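Long-range contacts in [4Fe-4S]-dependent U34-ARNt thiolase (Methanococcus maripaludis, PDB 6SCY), which probably transfers sulfur to uridine 34 of tRNA, as an ATP-binding thiolase that carries a [4Fe-4S] cluster: residues M4-Y15 with N22-E32; K36-V45 with R205-P213. All blocks are in the same frame, centred on the assembly; numbering follows the deposited sequence.

Contact 1 of 2, residues M4-Y15 with N22-E32. With ZN (zinc ion), chain C; SO4 (sulfate ion), chain Y; SO4 (sulfate ion), chain U; SO4 (sulfate ion), chain K.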
loop_
_atom_site.group_PDB
_atom_site.type_symbol
_atom_site.label_atom_id
_atom_site.label_comp_id
_atom_site.label_asym_id
_atom_site.label_seq_id
_atom_site.Cartn_x
_atom_site.Cartn_y
_atom_site.Cartn_z
ATOM N N MET A 4 -17.207 -31.591 -4.554
ATOM C CA MET A 4 -15.813 -31.166 -4.757
ATOM C C MET A 4 -15.316 -31.482 -6.176
ATOM O O MET A 4 -14.120 -31.369 -6.452
ATOM C CB MET A 4 -14.875 -31.746 -3.684
ATOM C CG MET A 4 -13.596 -30.973 -3.509
ATOM S SD MET A 4 -13.142 -30.838 -1.779
ATOM C CE MET A 4 -13.998 -29.319 -1.355
ATOM N N LYS A 5 -16.239 -31.813 -7.086
ATOM C CA LYS A 5 -15.907 -32.111 -8.472
ATOM C C LYS A 5 -15.189 -30.952 -9.179
ATOM O O LYS A 5 -15.434 -29.791 -8.862
ATOM C CB LYS A 5 -17.142 -32.589 -9.250
ATOM C CG LYS A 5 -18.324 -31.619 -9.320
ATOM C CD LYS A 5 -19.453 -32.164 -10.205
ATOM C CE LYS A 5 -20.234 -33.298 -9.576
ATOM N NZ LYS A 5 -21.250 -33.853 -10.507
ATOM N N CYS A 6 -14.273 -31.292 -10.101
ATOM C CA CYS A 6 -13.458 -30.365 -10.890
ATOM C C CYS A 6 -14.318 -29.354 -11.660
ATOM O O CYS A 6 -15.317 -29.744 -12.261
ATOM C CB CYS A 6 -12.536 -31.143 -11.824
ATOM S SG CYS A 6 -11.343 -30.119 -12.715
ATOM N N ARG A 7 -13.928 -28.060 -11.636
ATOM C CA ARG A 7 -14.638 -26.974 -12.323
ATOM C C ARG A 7 -14.653 -27.132 -13.860
ATOM O O ARG A 7 -15.623 -26.718 -14.502
ATOM C CB ARG A 7 -14.069 -25.601 -11.907
ATOM C CG ARG A 7 -14.888 -24.412 -12.406
ATOM C CD ARG A 7 -14.087 -23.404 -13.230
ATOM N NE ARG A 7 -14.581 -23.282 -14.607
ATOM C CZ ARG A 7 -14.559 -22.163 -15.326
ATOM N NH1 ARG A 7 -14.076 -21.040 -14.808
ATOM N NH2 ARG A 7 -15.027 -22.155 -16.566
ATOM N N LYS A 8 -13.602 -27.760 -14.441
ATOM C CA LYS A 8 -13.463 -27.938 -15.891
ATOM C C LYS A 8 -13.952 -29.281 -16.453
ATOM O O LYS A 8 -14.328 -29.320 -17.627
ATOM C CB LYS A 8 -12.015 -27.683 -16.333
ATOM C CG LYS A 8 -11.612 -26.208 -16.319
ATOM C CD LYS A 8 -12.067 -25.446 -17.578
ATOM C CE LYS A 8 -11.285 -24.175 -17.785
ATOM N NZ LYS A 8 -11.679 -23.478 -19.036
ATOM N N CYS A 9 -13.945 -30.371 -15.652
ATOM C CA CYS A 9 -14.358 -31.693 -16.142
ATOM C C CYS A 9 -15.276 -32.490 -15.182
ATOM O O CYS A 9 -15.683 -33.596 -15.524
ATOM C CB CYS A 9 -13.137 -32.514 -16.548
ATOM S SG CYS A 9 -12.094 -33.037 -15.158
ATOM N N GLY A 10 -15.573 -31.931 -14.011
ATOM C CA GLY A 10 -16.429 -32.547 -12.997
ATOM C C GLY A 10 -15.904 -33.811 -12.341
ATOM O O GLY A 10 -16.688 -34.577 -11.765
ATOM N N LYS A 11 -14.576 -34.043 -12.410
ATOM C CA LYS A 11 -13.924 -35.235 -11.852
ATOM C C LYS A 11 -13.355 -34.981 -10.451
ATOM O O LYS A 11 -13.076 -33.823 -10.149
ATOM C CB LYS A 11 -12.824 -35.722 -12.815
ATOM C CG LYS A 11 -13.182 -37.008 -13.562
ATOM C CD LYS A 11 -14.374 -36.895 -14.535
ATOM C CE LYS A 11 -14.879 -38.245 -14.997
ATOM N NZ LYS A 11 -16.329 -38.203 -15.311
ATOM N N PRO A 12 -13.150 -36.012 -9.587
ATOM C CA PRO A 12 -12.572 -35.744 -8.257
ATOM C C PRO A 12 -11.337 -34.852 -8.328
ATOM O O PRO A 12 -10.509 -35.008 -9.224
ATOM C CB PRO A 12 -12.270 -37.136 -7.710
ATOM C CG PRO A 12 -13.261 -38.013 -8.376
ATOM C CD PRO A 12 -13.431 -37.454 -9.761
ATOM N N SER A 13 -11.271 -33.870 -7.428
ATOM C CA SER A 13 -10.250 -32.830 -7.391
ATOM C C SER A 13 -9.059 -33.094 -6.453
ATOM O O SER A 13 -9.179 -33.843 -5.487
ATOM C CB SER A 13 -10.912 -31.504 -7.046
ATOM O OG SER A 13 -10.021 -30.408 -7.147
ATOM N N ILE A 14 -7.910 -32.460 -6.756
ATOM C CA ILE A 14 -6.660 -32.542 -5.992
ATOM C C ILE A 14 -6.278 -31.188 -5.402
ATOM O O ILE A 14 -5.412 -31.126 -4.537
ATOM C CB ILE A 14 -5.507 -33.156 -6.849
ATOM C CG1 ILE A 14 -4.451 -33.872 -5.974
ATOM C CG2 ILE A 14 -4.855 -32.121 -7.787
ATOM C CD1 ILE A 14 -4.894 -35.195 -5.315
ATOM N N TYR A 15 -6.901 -30.106 -5.874
ATOM C CA TYR A 15 -6.590 -28.770 -5.392
ATOM C C TYR A 15 -7.814 -27.894 -5.349
ATOM O O TYR A 15 -8.564 -27.822 -6.321
ATOM C CB TYR A 15 -5.477 -28.137 -6.252
ATOM C CG TYR A 15 -5.239 -26.653 -6.031
ATOM C CD1 TYR A 15 -4.679 -26.184 -4.846
ATOM C CD2 TYR A 15 -5.538 -25.722 -7.023
ATOM C CE1 TYR A 15 -4.453 -24.821 -4.641
ATOM C CE2 TYR A 15 -5.296 -24.361 -6.838
ATOM C CZ TYR A 15 -4.763 -23.912 -5.642
ATOM O OH TYR A 15 -4.560 -22.567 -5.444
ATOM N N ASN A 22 -12.802 -22.564 -6.558
ATOM C CA ASN A 22 -12.853 -23.618 -7.548
ATOM C C ASN A 22 -12.001 -24.813 -7.174
ATOM O O ASN A 22 -11.116 -24.733 -6.321
ATOM C CB ASN A 22 -12.516 -23.082 -8.944
ATOM C CG ASN A 22 -13.702 -22.489 -9.671
ATOM O OD1 ASN A 22 -14.855 -22.922 -9.511
ATOM N ND2 ASN A 22 -13.441 -21.493 -10.503
ATOM N N ASN A 23 -12.309 -25.935 -7.806
ATOM C CA ASN A 23 -11.631 -27.199 -7.592
ATOM C C ASN A 23 -11.048 -27.713 -8.910
ATOM O O ASN A 23 -11.717 -27.633 -9.944
ATOM C CB ASN A 23 -12.608 -28.202 -6.981
ATOM C CG ASN A 23 -13.180 -27.796 -5.641
ATOM O OD1 ASN A 23 -12.479 -27.309 -4.748
ATOM N ND2 ASN A 23 -14.470 -28.005 -5.467
ATOM N N TYR A 24 -9.789 -28.202 -8.880
ATOM C CA TYR A 24 -9.088 -28.722 -10.059
ATOM C C TYR A 24 -8.345 -30.015 -9.770
ATOM O O TYR A 24 -7.622 -30.107 -8.775
ATOM C CB TYR A 24 -8.085 -27.696 -10.619
ATOM C CG TYR A 24 -8.687 -26.374 -11.037
ATOM C CD1 TYR A 24 -9.421 -26.262 -12.213
ATOM C CD2 TYR A 24 -8.467 -25.220 -10.295
ATOM C CE1 TYR A 24 -9.953 -25.040 -12.620
ATOM C CE2 TYR A 24 -8.998 -23.993 -10.691
ATOM C CZ TYR A 24 -9.742 -23.909 -11.854
ATOM O OH TYR A 24 -10.272 -22.704 -12.252
ATOM N N CYS A 25 -8.480 -31.000 -10.669
ATOM C CA CYS A 25 -7.763 -32.274 -10.592
ATOM C C CYS A 25 -6.332 -32.008 -11.096
ATOM O O CYS A 25 -6.037 -30.871 -11.462
ATOM C CB CYS A 25 -8.468 -33.337 -11.430
ATOM S SG CYS A 25 -8.588 -32.929 -13.189
ATOM N N LYS A 26 -5.449 -33.027 -11.127
ATOM C CA LYS A 26 -4.060 -32.860 -11.584
ATOM C C LYS A 26 -3.989 -32.231 -12.984
ATOM O O LYS A 26 -3.416 -31.153 -13.130
ATOM C CB LYS A 26 -3.296 -34.201 -11.530
ATOM C CG LYS A 26 -1.796 -34.091 -11.795
ATOM C CD LYS A 26 -1.124 -35.450 -11.876
ATOM C CE LYS A 26 0.334 -35.345 -12.254
ATOM N NZ LYS A 26 0.979 -36.682 -12.316
ATOM N N GLU A 27 -4.633 -32.876 -13.981
ATOM C CA GLU A 27 -4.658 -32.488 -15.394
ATOM C C GLU A 27 -5.223 -31.111 -15.660
ATOM O O GLU A 27 -4.671 -30.405 -16.497
ATOM C CB GLU A 27 -5.397 -33.519 -16.245
ATOM C CG GLU A 27 -4.818 -34.923 -16.153
ATOM C CD GLU A 27 -5.688 -35.908 -15.396
ATOM O OE1 GLU A 27 -6.019 -35.643 -14.217
ATOM O OE2 GLU A 27 -6.037 -36.960 -15.985
ATOM N N CYS A 28 -6.323 -30.732 -14.982
ATOM C CA CYS A 28 -6.977 -29.424 -15.149
ATOM C C CYS A 28 -6.222 -28.308 -14.452
ATOM O O CYS A 28 -6.336 -27.160 -14.873
ATOM C CB CYS A 28 -8.438 -29.468 -14.711
ATOM S SG CYS A 28 -9.509 -30.447 -15.796
ATOM N N PHE A 29 -5.466 -28.628 -13.387
ATOM C CA PHE A 29 -4.688 -27.624 -12.674
ATOM C C PHE A 29 -3.462 -27.232 -13.508
ATOM O O PHE A 29 -3.212 -26.038 -13.694
ATOM C CB PHE A 29 -4.324 -28.098 -11.258
ATOM C CG PHE A 29 -3.378 -27.180 -10.526
ATOM C CD1 PHE A 29 -3.813 -25.957 -10.033
ATOM C CD2 PHE A 29 -2.044 -27.521 -10.362
ATOM C CE1 PHE A 29 -2.926 -25.095 -9.387
ATOM C CE2 PHE A 29 -1.156 -26.654 -9.722
ATOM C CZ PHE A 29 -1.606 -25.454 -9.228
ATOM N N ILE A 30 -2.737 -28.239 -14.049
ATOM C CA ILE A 30 -1.562 -28.072 -14.915
ATOM C C ILE A 30 -1.937 -27.235 -16.160
ATOM O O ILE A 30 -1.192 -26.337 -16.540
ATOM C CB ILE A 30 -0.950 -29.460 -15.267
ATOM C CG1 ILE A 30 -0.133 -30.011 -14.090
ATOM C CG2 ILE A 30 -0.086 -29.424 -16.530
ATOM C CD1 ILE A 30 -0.101 -31.517 -13.995
ATOM N N LYS A 31 -3.120 -27.505 -16.738
ATOM C CA LYS A 31 -3.676 -26.833 -17.907
ATOM C C LYS A 31 -4.024 -25.373 -17.612
ATOM O O LYS A 31 -3.828 -24.539 -18.490
ATOM C CB LYS A 31 -4.921 -27.585 -18.376
ATOM C CG LYS A 31 -5.195 -27.501 -19.869
ATOM C CD LYS A 31 -6.526 -28.179 -20.234
ATOM C CE LYS A 31 -7.747 -27.317 -19.968
ATOM N NZ LYS A 31 -8.992 -28.130 -19.909
ATOM N N GLU A 32 -4.549 -25.065 -16.393
ATOM C CA GLU A 32 -4.914 -23.701 -15.994
ATOM C C GLU A 32 -3.724 -22.896 -15.530
ATOM O O GLU A 32 -3.759 -21.669 -15.621
ATOM C CB GLU A 32 -6.046 -23.677 -14.959
ATOM C CG GLU A 32 -7.391 -24.139 -15.498
ATOM C CD GLU A 32 -7.973 -23.371 -16.673
ATOM O OE1 GLU A 32 -7.730 -23.776 -17.834
ATOM O OE2 GLU A 32 -8.696 -22.377 -16.429
HETATM ZN ZN ZN C . -10.728 -31.510 -14.329
HETATM S S SO4 Y . -11.986 -25.260 -21.876
HETATM O O1 SO4 Y . -10.826 -25.742 -21.125
HETATM O O2 SO4 Y . -11.898 -25.710 -23.265
HETATM O O3 SO4 Y . -13.208 -25.789 -21.271
HETATM O O4 SO4 Y . -12.015 -23.800 -21.836
HETATM S S SO4 U . 3.491 -38.625 -13.316
HETATM O O1 SO4 U . 4.043 -39.976 -13.407
HETATM O O2 SO4 U . 2.193 -38.587 -13.995
HETATM O O3 SO4 U . 3.324 -38.264 -11.907
HETATM O O4 SO4 U . 4.410 -37.684 -13.959
HETATM S S SO4 K . -23.991 -34.628 -12.844
HETATM O O1 SO4 K . -23.481 -34.720 -14.210
HETATM O O2 SO4 K . -23.214 -35.511 -11.973
HETATM O O3 SO4 K . -25.397 -35.035 -12.820
HETATM O O4 SO4 K . -23.873 -33.249 -12.372
#
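The N-terminal zinc site of the TtuA-type LIM domain is built here, with two cysteines from residues 4-15 and two from residues 22-32. Cys6 SG, Cys9 SG and Cys28 SG each lie 2.2 Å from the zinc ion. Cys25 is the fourth cysteine of the site, and its SG is modelled farther away, at 2.8 Å from the zinc. The SG of Cys6 stands anti to the backbone N (chi1 -173°), which turns it in from the 4-15 loop to the metal. The sulfurs also take weak N-H bonds: Cys25 N and Lys8 N donate to Cys6 SG, and Cys28 N donates to Cys25 SG, which caps helix 26-41. Beside the metal, Arg7 N gives a nearly straight bond of 2.8 Å to Asn23 O. Tyr15, at the start of strand 15-17, forms an antiparallel hydrogen-bonded pair with Tyr24. Tyr24 N donates to Tyr15 O at 2.9 Å. Tyr24 O accepts from both Ile14 N and Tyr15 N, so two residues stand against one, as in a classic beta bulge. The Tyr15 ring lies obliquely against Phe29, with planes at 61° and CD2 of Tyr15 3.5 Å from CD1 of Phe29. Both rings also touch helix 214-223, through Glu216. At the surface, Lys8 NZ donates to O4 of a sulfate ion, probably from the crystallisation liquor, at 2.8 Å. Metal and rings join the 4-15 loop to the start of helix 26-41, and the bulge joins it to strand 22-24. The weak N-H bonds to Cys6 SG and Cys25 SG would probably draw off some negative charge from the thiolates.

Contact 2 of 2, residues K36-V45 with R205-P213. With SO4 (sulfate ion), chain P; SO4 (sulfate ion), chain B; SO4 (sulfate ion), chain X.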
loop_
_atom_site.group_PDB
_atom_site.type_symbol
_atom_site.label_atom_id
_atom_site.label_comp_id
_atom_site.label_asym_id
_atom_site.label_seq_id
_atom_site.Cartn_x
_atom_site.Cartn_y
_atom_site.Cartn_z
ATOM N N LYS A 36 -2.474 -19.514 -17.542
ATOM C CA LYS A 36 -2.213 -18.275 -16.811
ATOM C C LYS A 36 -0.815 -17.730 -17.105
ATOM O O LYS A 36 -0.657 -16.512 -17.186
ATOM C CB LYS A 36 -2.377 -18.509 -15.309
ATOM C CG LYS A 36 -3.240 -17.485 -14.605
ATOM C CD LYS A 36 -3.601 -17.992 -13.200
ATOM C CE LYS A 36 -5.091 -18.064 -12.889
ATOM N NZ LYS A 36 -5.793 -19.133 -13.657
ATOM N N VAL A 37 0.193 -18.632 -17.256
ATOM C CA VAL A 37 1.592 -18.297 -17.576
ATOM C C VAL A 37 1.662 -17.815 -19.030
ATOM O O VAL A 37 2.343 -16.830 -19.309
ATOM C CB VAL A 37 2.571 -19.471 -17.272
ATOM C CG1 VAL A 37 3.960 -19.224 -17.856
ATOM C CG2 VAL A 37 2.670 -19.730 -15.773
ATOM N N ARG A 38 0.915 -18.479 -19.936
ATOM C CA ARG A 38 0.805 -18.129 -21.355
ATOM C C ARG A 38 0.198 -16.727 -21.484
ATOM O O ARG A 38 0.604 -15.962 -22.357
ATOM C CB ARG A 38 -0.054 -19.166 -22.097
ATOM C CG ARG A 38 0.129 -19.177 -23.613
ATOM C CD ARG A 38 -0.660 -20.293 -24.288
ATOM N NE ARG A 38 -0.023 -21.606 -24.124
ATOM C CZ ARG A 38 -0.601 -22.661 -23.553
ATOM N NH1 ARG A 38 -1.843 -22.576 -23.084
ATOM N NH2 ARG A 38 0.056 -23.809 -23.449
ATOM N N LYS A 39 -0.746 -16.390 -20.586
ATOM C CA LYS A 39 -1.426 -15.097 -20.505
ATOM C C LYS A 39 -0.465 -14.027 -19.969
ATOM O O LYS A 39 -0.463 -12.917 -20.497
ATOM C CB LYS A 39 -2.675 -15.205 -19.604
ATOM C CG LYS A 39 -3.719 -14.127 -19.853
ATOM C CD LYS A 39 -5.058 -14.471 -19.208
ATOM C CE LYS A 39 -6.196 -13.681 -19.804
ATOM N NZ LYS A 39 -7.498 -14.032 -19.179
ATOM N N THR A 40 0.345 -14.360 -18.928
ATOM C CA THR A 40 1.317 -13.445 -18.303
ATOM C C THR A 40 2.419 -13.003 -19.291
ATOM O O THR A 40 2.744 -11.814 -19.349
ATOM C CB THR A 40 1.899 -14.026 -16.986
ATOM O OG1 THR A 40 0.850 -14.488 -16.143
ATOM C CG2 THR A 40 2.694 -13.009 -16.203
ATOM N N LEU A 41 2.973 -13.955 -20.068
ATOM C CA LEU A 41 4.046 -13.712 -21.035
ATOM C C LEU A 41 3.587 -12.998 -22.311
ATOM O O LEU A 41 4.242 -12.046 -22.735
ATOM C CB LEU A 41 4.778 -15.010 -21.380
ATOM C CG LEU A 41 5.422 -15.748 -20.228
ATOM C CD1 LEU A 41 5.661 -17.181 -20.590
ATOM C CD2 LEU A 41 6.722 -15.092 -19.812
ATOM N N GLY A 42 2.495 -13.468 -22.916
ATOM C CA GLY A 42 1.947 -12.888 -24.138
ATOM C C GLY A 42 2.564 -13.404 -25.423
ATOM O O GLY A 42 3.535 -14.168 -25.392
ATOM N N ARG A 43 1.997 -12.970 -26.571
ATOM C CA ARG A 43 2.417 -13.344 -27.931
ATOM C C ARG A 43 3.830 -12.883 -28.274
ATOM O O ARG A 43 4.501 -13.533 -29.073
ATOM C CB ARG A 43 1.441 -12.785 -28.984
ATOM C CG ARG A 43 0.121 -13.548 -29.102
ATOM C CD ARG A 43 -0.663 -13.201 -30.370
ATOM N NE ARG A 43 -1.054 -11.788 -30.430
ATOM C CZ ARG A 43 -2.179 -11.290 -29.924
ATOM N NH1 ARG A 43 -3.049 -12.084 -29.310
ATOM N NH2 ARG A 43 -2.442 -9.993 -30.025
ATOM N N ASP A 44 4.263 -11.751 -27.695
ATOM C CA ASP A 44 5.576 -11.139 -27.939
ATOM C C ASP A 44 6.719 -11.971 -27.357
ATOM O O ASP A 44 7.821 -11.972 -27.913
ATOM C CB ASP A 44 5.619 -9.699 -27.397
ATOM C CG ASP A 44 4.546 -8.798 -27.983
ATOM O OD1 ASP A 44 4.717 -8.343 -29.139
ATOM O OD2 ASP A 44 3.529 -8.556 -27.289
ATOM N N VAL A 45 6.451 -12.673 -26.240
ATOM C CA VAL A 45 7.423 -13.530 -25.558
ATOM C C VAL A 45 7.318 -14.965 -26.088
ATOM O O VAL A 45 8.338 -15.591 -26.361
ATOM C CB VAL A 45 7.273 -13.451 -24.015
ATOM C CG1 VAL A 45 8.213 -14.428 -23.308
ATOM C CG2 VAL A 45 7.504 -12.028 -23.513
ATOM N N ARG A 205 13.300 -7.858 -18.378
ATOM C CA ARG A 205 13.061 -8.787 -17.278
ATOM C C ARG A 205 11.610 -9.269 -17.306
ATOM O O ARG A 205 10.690 -8.476 -17.095
ATOM C CB ARG A 205 13.376 -8.119 -15.930
ATOM C CG ARG A 205 14.663 -8.592 -15.276
ATOM C CD ARG A 205 14.934 -7.826 -13.993
ATOM N NE ARG A 205 16.098 -8.350 -13.284
ATOM C CZ ARG A 205 16.038 -9.078 -12.175
ATOM N NH1 ARG A 205 14.867 -9.352 -11.616
ATOM N NH2 ARG A 205 17.149 -9.510 -11.601
ATOM N N ILE A 206 11.406 -10.555 -17.614
ATOM C CA ILE A 206 10.079 -11.182 -17.659
ATOM C C ILE A 206 9.917 -12.122 -16.458
ATOM O O ILE A 206 10.895 -12.731 -16.031
ATOM C CB ILE A 206 9.743 -11.866 -19.026
ATOM C CG1 ILE A 206 10.828 -12.883 -19.464
ATOM C CG2 ILE A 206 9.504 -10.819 -20.106
ATOM C CD1 ILE A 206 10.357 -14.070 -20.309
ATOM N N LYS A 207 8.708 -12.201 -15.882
ATOM C CA LYS A 207 8.418 -13.076 -14.739
ATOM C C LYS A 207 7.250 -13.983 -15.121
ATOM O O LYS A 207 6.093 -13.565 -15.012
ATOM C CB LYS A 207 8.107 -12.273 -13.464
ATOM C CG LYS A 207 9.320 -11.607 -12.847
ATOM C CD LYS A 207 8.987 -10.211 -12.351
ATOM C CE LYS A 207 10.181 -9.293 -12.414
ATOM N NZ LYS A 207 10.600 -9.004 -13.816
ATOM N N PRO A 208 7.513 -15.204 -15.640
ATOM C CA PRO A 208 6.398 -16.074 -16.038
ATOM C C PRO A 208 5.502 -16.475 -14.872
ATOM O O PRO A 208 4.298 -16.559 -15.050
ATOM C CB PRO A 208 7.097 -17.281 -16.680
ATOM C CG PRO A 208 8.494 -16.821 -16.983
ATOM C CD PRO A 208 8.813 -15.858 -15.889
ATOM N N LEU A 209 6.076 -16.656 -13.678
ATOM C CA LEU A 209 5.342 -17.082 -12.482
ATOM C C LEU A 209 4.650 -15.947 -11.697
ATOM O O LEU A 209 4.020 -16.221 -10.673
ATOM C CB LEU A 209 6.272 -17.899 -11.551
ATOM C CG LEU A 209 6.877 -19.214 -12.106
ATOM C CD1 LEU A 209 7.812 -19.822 -11.122
ATOM C CD2 LEU A 209 5.818 -20.236 -12.390
ATOM N N GLU A 210 4.746 -14.693 -12.189
ATOM C CA GLU A 210 4.243 -13.443 -11.595
ATOM C C GLU A 210 2.812 -13.486 -11.013
ATOM O O GLU A 210 2.502 -12.730 -10.090
ATOM C CB GLU A 210 4.341 -12.319 -12.633
ATOM C CG GLU A 210 4.469 -10.921 -12.054
ATOM C CD GLU A 210 4.444 -9.796 -13.074
ATOM O OE1 GLU A 210 4.158 -8.643 -12.674
ATOM O OE2 GLU A 210 4.707 -10.060 -14.270
ATOM N N LYS A 211 1.945 -14.336 -11.567
ATOM C CA LYS A 211 0.544 -14.426 -11.155
ATOM C C LYS A 211 0.151 -15.787 -10.562
ATOM O O LYS A 211 -1.038 -16.036 -10.330
ATOM C CB LYS A 211 -0.385 -14.041 -12.331
ATOM C CG LYS A 211 -0.193 -12.625 -12.891
ATOM C CD LYS A 211 -0.849 -11.552 -12.029
ATOM C CE LYS A 211 -0.323 -10.173 -12.340
ATOM N NZ LYS A 211 0.998 -9.926 -11.695
ATOM N N ILE A 212 1.139 -16.647 -10.288
ATOM C CA ILE A 212 0.903 -17.969 -9.712
ATOM C C ILE A 212 1.331 -17.914 -8.238
ATOM O O ILE A 212 2.494 -17.614 -7.978
ATOM C CB ILE A 212 1.647 -19.086 -10.507
ATOM C CG1 ILE A 212 1.437 -18.992 -12.053
ATOM C CG2 ILE A 212 1.306 -20.464 -9.983
ATOM C CD1 ILE A 212 0.042 -19.293 -12.616
ATOM N N PRO A 213 0.419 -18.163 -7.259
ATOM C CA PRO A 213 0.819 -18.110 -5.840
ATOM C C PRO A 213 1.849 -19.175 -5.501
ATOM O O PRO A 213 1.926 -20.191 -6.194
ATOM C CB PRO A 213 -0.487 -18.382 -5.095
ATOM C CG PRO A 213 -1.564 -18.082 -6.074
ATOM C CD PRO A 213 -1.008 -18.512 -7.384
HETATM S S SO4 P . -1.119 -11.339 -25.588
HETATM O O1 SO4 P . 0.021 -10.569 -26.094
HETATM O O2 SO4 P . -0.936 -12.751 -25.910
HETATM O O3 SO4 P . -1.215 -11.184 -24.137
HETATM O O4 SO4 P . -2.350 -10.858 -26.212
HETATM S S SO4 B . 16.669 -11.715 -8.233
HETATM O O1 SO4 B . 16.927 -12.577 -9.386
HETATM O O2 SO4 B . 16.338 -12.535 -7.066
HETATM O O3 SO4 B . 15.553 -10.818 -8.528
HETATM O O4 SO4 B . 17.862 -10.920 -7.952
HETATM S S SO4 X . -5.611 -8.909 -26.747
HETATM O O1 SO4 X . -4.824 -9.332 -27.905
HETATM O O2 SO4 X . -6.947 -9.490 -26.839
HETATM O O3 SO4 X . -4.960 -9.374 -25.525
HETATM O O4 SO4 X . -5.707 -7.449 -26.721
HETATM O O HOH W 1 1.972 -15.738 -13.981
#
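The last turns of helix 26-41 pack against the chain that leaves strand 204-206, and no direct hydrogen bond joins the two segments. Their backbones come closest at Val37 and Pro208, with CA atoms 5.5 Å apart. Residues 207-210 and 209-212 form two type I turns, which lead the chain past the helix.

The side-chain contact is mainly apolar. Leu41 CD2 meets Pro208 CG at 3.8 Å and also touches Ile206 CD1, with the Leu41 and Ile206 side chains at about a right angle. Val45 and Ile206 meet tip to tip, CG1 to CD1, at 3.7 Å. Val37 sends CG1 to Pro208 CB and CG2 to Ile212 CG1. Ile212 CD1 then reaches Lys36 CB at 3.7 Å.

A water makes the polar link. It donates to Thr40 OG1 and to Pro208 O, and accepts from Lys211 N at 2.8 Å. Thr40 OG1 donates in turn to Lys36 O at 2.7 Å. With OG1 anti to the carbonyl carbon (chi1 -49°), the hydroxyl can serve both partners while CG2 lies 3.6 Å from Lys207 O. A valine at Thr40 would lack the hydroxyl and would probably leave the water without its partner on the helix.

Strand 204-206 is an end strand of the parallel sheet of the PP-loop (HUP-type) fold, strand order 3-2-1-4-5, and helix 26-41 packs on the chain leaving it. Around this contact, Tyr72 of helix 60-75 touches Val37, and Met65 of the same helix touches Pro208. Ile206 hydrogen-bonds through its backbone to Leu165 and Ile167, in the neighbouring parallel strand 164-167. Lys211 NZ forms salt bridges with Glu210 and with Glu267 of helix 258-270.

From the N terminus, contact 1 comes first. It closes a short loop, with six residues between 4-15 and 22-32, and makes the small N-terminal zinc domain at the edge of the chain. Helix 26-41 runs on from it, and its far end enters contact 2. That contact closes a much longer loop, with 159 residues between 36-45 and 205-213 that hold four strands of the parallel sheet. The two loops follow in series and neither nest nor cross. The centres of contact 1 and contact 2 lie about 22 Å apart. The shared helix thus ties the N-terminal zinc domain to the PP-loop domain, beside strand 204-206, one of the two outermost strands of its parallel sheet.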